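Local coordinates for conserved hypothetical protein (Sulfolobus solfataricus, PDB 2FNA) that is an archaeal AAA+ ATPase that binds ADP and magnesium, and probably couples nucleotide hydrolysis to a still undefined task, at residues L56-D62 with N138-D144. Numbering follows the deposited sequence.
Sequences LPYIYLD and NVIIVLD. With EDO (1,2-ethanediol), chain E.
Strands 58-62 and 139-144 run parallel, their axes 4.7 Å apart at closest approach, and five backbone hydrogen bonds join them, from I140 N to P57 O at one end to D144 N to L61 O at the other. Y58, Y60, D62, I140, V142 and D144 share one face of the sheet. Y60 spans two positions of the partner strand: V142 CG1 sits over the centre of its ring in a CH-pi contact (3.8 Å to the centroid, 11° off the normal), while the hydroxyl OH donates to D144 OD2 at 2.6 Å. With CG anti to the backbone N (chi1 -160°), the phenol swings toward D144 and meets the carboxylate from above its plane, ring and carboxylate being 74° apart. D144 OD2 also bonds S44 and OD1 bonds S176, so three hydroxyls fix this carboxylate's rotation. Beyond it, a water donates to D62 OD1 and D144 O. On the reverse face L61 and L143 lie side by side, L61 CD1 to L143 CD2 3.6 Å, and I141 CD1 reaches I59 CB at 4.1 Å. The 2-3-4-1-5 strand order, with 58-62 at one margin and 171-177 between 139-144 and P-loop strand 32-37, is that of the ASCE fold of AAA+ ATPases; D144, its side chain about 4 Å from the bound magnesium and bonded to S44 of the probable Walker A loop, occupies a place consistent with the Walker B aspartate.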
loop_
_atom_site.group_PDB
_atom_site.type_symbol
_atom_site.label_atom_id
_atom_site.label_comp_id
_atom_site.label_asym_id
_atom_site.label_seq_id
_atom_site.Cartn_x
_atom_site.Cartn_y
_atom_site.Cartn_z
ATOM N N LEU A 56 15.405 13.116 8.021
ATOM C CA LEU A 56 14.945 13.042 9.402
ATOM C C LEU A 56 15.009 11.590 9.850
ATOM O O LEU A 56 14.795 10.689 9.040
ATOM C CB LEU A 56 13.504 13.561 9.551
ATOM C CG LEU A 56 13.253 15.077 9.484
ATOM C CD1 LEU A 56 11.751 15.335 9.382
ATOM C CD2 LEU A 56 13.854 15.791 10.663
ATOM N N PRO A 57 15.248 11.367 11.156
ATOM C CA PRO A 57 15.223 10.019 11.688
ATOM C C PRO A 57 13.866 9.381 11.407
ATOM O O PRO A 57 12.845 10.071 11.339
ATOM C CB PRO A 57 15.409 10.204 13.189
ATOM C CG PRO A 57 15.310 11.650 13.449
ATOM C CD PRO A 57 15.469 12.391 12.194
ATOM N N TYR A 58 13.857 8.077 11.218
ATOM C CA TYR A 58 12.627 7.398 10.895
ATOM C C TYR A 58 12.693 5.925 11.273
ATOM O O TYR A 58 13.787 5.345 11.480
ATOM C CB TYR A 58 12.308 7.556 9.404
ATOM C CG TYR A 58 13.257 6.806 8.488
ATOM C CD1 TYR A 58 14.452 7.396 8.042
ATOM C CD2 TYR A 58 12.977 5.506 8.080
ATOM C CE1 TYR A 58 15.347 6.698 7.199
ATOM C CE2 TYR A 58 13.872 4.798 7.244
ATOM C CZ TYR A 58 15.038 5.407 6.805
ATOM O OH TYR A 58 15.884 4.706 5.985
ATOM N N ILE A 59 11.488 5.367 11.409
ATOM C CA ILE A 59 11.219 3.960 11.619
ATOM C C ILE A 59 10.361 3.549 10.421
ATOM O O ILE A 59 9.354 4.178 10.154
ATOM C CB ILE A 59 10.387 3.776 12.926
ATOM C CG1 ILE A 59 11.275 3.960 14.164
ATOM C CG2 ILE A 59 9.631 2.436 12.939
ATOM C CD1 ILE A 59 12.311 2.896 14.362
ATOM N N TYR A 60 10.765 2.524 9.687
ATOM C CA TYR A 60 10.014 2.101 8.516
ATOM C C TYR A 60 9.441 0.714 8.692
ATOM O O TYR A 60 10.172 -0.258 8.603
ATOM C CB TYR A 60 10.921 2.119 7.291
ATOM C CG TYR A 60 10.187 2.160 5.992
ATOM C CD1 TYR A 60 9.409 1.075 5.563
ATOM C CD2 TYR A 60 10.243 3.295 5.185
ATOM C CE1 TYR A 60 8.729 1.132 4.362
ATOM C CE2 TYR A 60 9.585 3.347 3.983
ATOM C CZ TYR A 60 8.823 2.271 3.585
ATOM O OH TYR A 60 8.161 2.315 2.385
ATOM N N LEU A 61 8.136 0.611 8.930
ATOM C CA LEU A 61 7.486 -0.704 9.026
ATOM C C LEU A 61 6.882 -1.128 7.685
ATOM O O LEU A 61 5.866 -0.584 7.243
ATOM C CB LEU A 61 6.421 -0.722 10.123
ATOM C CG LEU A 61 6.902 -0.451 11.556
ATOM C CD1 LEU A 61 5.785 -0.731 12.569
ATOM C CD2 LEU A 61 8.104 -1.313 11.895
ATOM N N ASP A 62 7.547 -2.094 7.047
ATOM C CA ASP A 62 7.119 -2.672 5.782
ATOM C C ASP A 62 6.168 -3.859 6.048
ATOM O O ASP A 62 6.590 -4.972 6.341
ATOM C CB ASP A 62 8.349 -3.075 4.986
ATOM C CG ASP A 62 8.022 -3.502 3.592
ATOM O OD1 ASP A 62 6.963 -3.110 3.075
ATOM O OD2 ASP A 62 8.838 -4.241 3.009
ATOM N N ASN A 138 11.767 16.228 14.074
ATOM C CA ASN A 138 10.651 15.309 13.837
ATOM C C ASN A 138 11.183 13.898 13.571
ATOM O O ASN A 138 12.215 13.727 12.921
ATOM C CB ASN A 138 9.809 15.741 12.617
ATOM C CG ASN A 138 8.939 16.953 12.885
ATOM O OD1 ASN A 138 8.744 17.347 14.020
ATOM N ND2 ASN A 138 8.407 17.542 11.824
ATOM N N VAL A 139 10.491 12.894 14.099
ATOM C CA VAL A 139 10.812 11.492 13.807
ATOM C C VAL A 139 9.606 10.961 13.062
ATOM O O VAL A 139 8.481 11.178 13.483
ATOM C CB VAL A 139 10.995 10.664 15.082
ATOM C CG1 VAL A 139 11.277 9.214 14.744
ATOM C CG2 VAL A 139 12.101 11.281 15.981
ATOM N N ILE A 140 9.866 10.278 11.959
ATOM C CA ILE A 140 8.832 9.802 11.082
ATOM C C ILE A 140 8.624 8.337 11.363
ATOM O O ILE A 140 9.587 7.556 11.446
ATOM C CB ILE A 140 9.211 10.033 9.623
ATOM C CG1 ILE A 140 9.475 11.527 9.409
ATOM C CG2 ILE A 140 8.136 9.465 8.685
ATOM C CD1 ILE A 140 10.038 11.862 8.084
ATOM N N ILE A 141 7.362 7.972 11.526
ATOM C CA ILE A 141 6.976 6.599 11.727
ATOM C C ILE A 141 6.176 6.193 10.503
ATOM O O ILE A 141 5.081 6.722 10.255
ATOM C CB ILE A 141 6.106 6.378 12.962
ATOM C CG1 ILE A 141 6.698 7.048 14.197
ATOM C CG2 ILE A 141 5.908 4.878 13.176
ATOM C CD1 ILE A 141 7.802 6.311 14.866
ATOM N N VAL A 142 6.750 5.274 9.733
ATOM C CA VAL A 142 6.140 4.806 8.512
ATOM C C VAL A 142 5.505 3.474 8.758
ATOM O O VAL A 142 6.170 2.517 9.208
ATOM C CB VAL A 142 7.180 4.677 7.366
ATOM C CG1 VAL A 142 6.539 4.215 6.102
ATOM C CG2 VAL A 142 7.894 5.999 7.147
ATOM N N LEU A 143 4.219 3.417 8.426
ATOM C CA LEU A 143 3.456 2.192 8.428
ATOM C C LEU A 143 3.035 1.974 7.006
ATOM O O LEU A 143 2.002 2.467 6.577
ATOM C CB LEU A 143 2.239 2.333 9.339
ATOM C CG LEU A 143 2.514 2.739 10.793
ATOM C CD1 LEU A 143 1.237 2.843 11.558
ATOM C CD2 LEU A 143 3.432 1.768 11.469
ATOM N N ASP A 144 3.872 1.261 6.264
ATOM C CA ASP A 144 3.651 1.071 4.852
ATOM C C ASP A 144 2.766 -0.165 4.675
ATOM O O ASP A 144 3.172 -1.290 4.951
ATOM C CB ASP A 144 4.992 0.950 4.135
ATOM C CG ASP A 144 4.894 1.075 2.605
ATOM O OD1 ASP A 144 3.794 1.285 2.054
ATOM O OD2 ASP A 144 5.966 0.940 1.945
HETATM C C1 EDO E . 16.614 4.947 9.723
HETATM O O1 EDO E . 16.829 3.534 9.623
HETATM C C2 EDO E . 16.959 5.452 11.117
HETATM O O2 EDO E . 16.638 6.853 11.213
HETATM O O HOH W 1 4.538 -2.309 2.737
#